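Local coordinates for Lin1840 protein (Listeria innocua serovar 6a, PDB 4ZO9) that probably hydrolyses terminal, non-reducing beta-D-glucosyl residues, releasing beta-D-glucose, at residues A[272-277]-A[299-304]. The protein carries 2 engineered substitutions. Sequence-based numbering, arbitrary orientation.
Sequences GAVAEV and DLEMMT. With BGC (beta-D-glucopyranose), chain C.
M302 O is gripped from two directions: G272 N donates to it at 3.0 Å with a nearly straight N-H...O angle of 164°, and a water adds a weak second bond. The same water accepts from V274 N at 3.0 Å and donates to T304 OG1 at 2.6 Å, so one molecule ties the first turn of helix 273-279 to both ends of the M302-T304 turn. T304 OG1 donates a hydrogen bond to E301 OE2 at 2.5 Å, meeting the carboxylate on its anti side, 18° out of its plane. E301 OE2 also accepts from C306 N, and E301 OE1 from Y307 N, which together should hold this buried carboxylate in place and offset its charge. Both segments belong to the TIM-barrel domain of a family 3 glycoside hydrolase: 272-277 follows strand 267-268, and backbone bonds pair D299 with L267 and L300 with S269, closing the barrel between its seventh and eighth strands. Van der Waals packing flanks the polar chain. V274 crosses the extended E301 side chain at about a right angle, its CB and CG2 each 3.8 Å from E301 CG while the methyl carbon V274 CG1 lies against E301 OE2. T304 CG2 sits 3.7 Å from A275 CB and equally far from G272 CA, where glycine also suits the positive phi. M302, extended through chi2 and bent at chi3 (-72°), leads away from the helix, with M302 SD 3.5 Å from C6 of the bound beta-D-glucopyranose. D91, K191 and H192 hydrogen-bond this same glucose.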
loop_
_atom_site.group_PDB
_atom_site.type_symbol
_atom_site.label_atom_id
_atom_site.label_comp_id
_atom_site.label_asym_id
_atom_site.label_seq_id
_atom_site.Cartn_x
_atom_site.Cartn_y
_atom_site.Cartn_z
ATOM N N GLY A 272 6.228 10.863 -23.368
ATOM C CA GLY A 272 7.112 9.734 -23.543
ATOM C C GLY A 272 6.547 8.350 -23.227
ATOM O O GLY A 272 7.227 7.357 -23.459
ATOM N N ALA A 273 5.315 8.273 -22.713
ATOM C CA ALA A 273 4.787 7.019 -22.249
ATOM C C ALA A 273 4.751 5.883 -23.322
ATOM O O ALA A 273 4.775 4.678 -22.967
ATOM C CB ALA A 273 3.406 7.256 -21.682
ATOM N N VAL A 274 4.682 6.273 -24.611
ATOM C CA VAL A 274 4.703 5.289 -25.695
ATOM C C VAL A 274 6.059 4.556 -25.713
ATOM O O VAL A 274 6.093 3.312 -25.683
ATOM C CB VAL A 274 4.366 5.903 -27.084
ATOM C CG1 VAL A 274 4.713 4.927 -28.217
ATOM C CG2 VAL A 274 2.927 6.312 -27.154
ATOM N N ALA A 275 7.155 5.311 -25.717
ATOM C CA ALA A 275 8.531 4.754 -25.717
ATOM C C ALA A 275 8.827 4.063 -24.386
ATOM O O ALA A 275 9.504 3.081 -24.340
ATOM C CB ALA A 275 9.569 5.846 -25.934
ATOM N N GLU A 276 8.315 4.609 -23.310
ATOM C CA GLU A 276 8.595 4.084 -21.945
ATOM C C GLU A 276 8.057 2.682 -21.721
ATOM O O GLU A 276 8.498 2.007 -20.781
ATOM C CB GLU A 276 8.029 5.064 -20.898
ATOM C CG GLU A 276 8.832 6.361 -20.884
ATOM C CD GLU A 276 8.252 7.507 -20.106
ATOM O OE1 GLU A 276 7.282 7.313 -19.347
ATOM O OE2 GLU A 276 8.853 8.610 -20.189
ATOM N N VAL A 277 7.145 2.188 -22.586
ATOM C CA VAL A 277 6.650 0.800 -22.390
ATOM C C VAL A 277 7.808 -0.195 -22.534
ATOM O O VAL A 277 7.715 -1.339 -21.995
ATOM C CB VAL A 277 5.531 0.337 -23.319
ATOM C CG1 VAL A 277 4.324 1.269 -23.248
ATOM C CG2 VAL A 277 6.041 0.143 -24.722
ATOM N N ASP A 299 -3.799 7.681 -30.065
ATOM C CA ASP A 299 -3.812 8.434 -31.326
ATOM C C ASP A 299 -2.672 9.368 -31.542
ATOM O O ASP A 299 -2.450 9.794 -32.685
ATOM C CB ASP A 299 -5.065 9.244 -31.410
ATOM C CG ASP A 299 -6.277 8.380 -31.367
ATOM O OD1 ASP A 299 -6.191 7.280 -31.939
ATOM O OD2 ASP A 299 -7.299 8.781 -30.735
ATOM N N LEU A 300 -1.979 9.724 -30.461
ATOM C CA LEU A 300 -1.109 10.915 -30.479
ATOM C C LEU A 300 0.050 10.689 -29.504
ATOM O O LEU A 300 -0.151 10.576 -28.302
ATOM C CB LEU A 300 -1.906 12.203 -30.169
ATOM C CG LEU A 300 -1.114 13.499 -30.343
ATOM C CD1 LEU A 300 -0.389 13.687 -31.688
ATOM C CD2 LEU A 300 -1.936 14.734 -30.071
ATOM N N GLU A 301 1.248 10.528 -30.059
ATOM C CA GLU A 301 2.427 10.215 -29.289
ATOM C C GLU A 301 3.088 11.527 -28.849
ATOM O O GLU A 301 3.542 12.270 -29.688
ATOM C CB GLU A 301 3.414 9.391 -30.140
ATOM C CG GLU A 301 4.651 8.949 -29.317
ATOM C CD GLU A 301 5.577 8.011 -30.043
ATOM O OE1 GLU A 301 5.345 7.678 -31.240
ATOM O OE2 GLU A 301 6.558 7.629 -29.397
ATOM N N MET A 302 3.134 11.781 -27.535
ATOM C CA MET A 302 3.693 13.020 -27.028
ATOM C C MET A 302 5.220 12.984 -26.913
ATOM O O MET A 302 5.770 12.341 -25.995
ATOM C CB MET A 302 3.095 13.375 -25.670
ATOM C CG MET A 302 3.604 14.675 -25.051
ATOM S SD MET A 302 2.928 14.983 -23.412
ATOM C CE MET A 302 1.255 15.415 -23.780
ATOM N N MET A 303 5.888 13.674 -27.859
ATOM C CA MET A 303 7.350 13.909 -27.828
ATOM C C MET A 303 8.302 12.692 -27.846
ATOM O O MET A 303 9.438 12.784 -27.466
ATOM C CB MET A 303 7.694 14.810 -26.662
ATOM C CG MET A 303 7.664 16.280 -27.003
ATOM S SD MET A 303 8.802 16.765 -28.337
ATOM C CE MET A 303 10.328 16.997 -27.440
ATOM N N THR A 304 7.824 11.525 -28.307
ATOM C CA THR A 304 8.765 10.431 -28.669
ATOM C C THR A 304 8.489 10.018 -30.115
ATOM O O THR A 304 7.549 10.494 -30.708
ATOM C CB THR A 304 8.713 9.218 -27.710
ATOM O OG1 THR A 304 7.366 8.900 -27.380
ATOM C CG2 THR A 304 9.475 9.535 -26.433
HETATM C C2 BGC C . 2.852 15.310 -17.107
HETATM C C3 BGC C . 1.404 15.364 -17.595
HETATM C C4 BGC C . 1.311 16.514 -18.569
HETATM C C5 BGC C . 1.967 16.067 -19.887
HETATM C C6 BGC C . 2.184 17.263 -20.803
HETATM C C1 BGC C . 3.831 15.278 -18.318
HETATM O O2 BGC C . 3.060 14.179 -16.258
HETATM O O3 BGC C . 0.495 15.574 -16.517
HETATM O O4 BGC C . -0.017 16.843 -18.760
HETATM O O5 BGC C . 3.212 15.270 -19.638
HETATM O O6 BGC C . 3.192 18.061 -20.195
HETATM O O HOH W 1 5.186 8.954 -25.896
#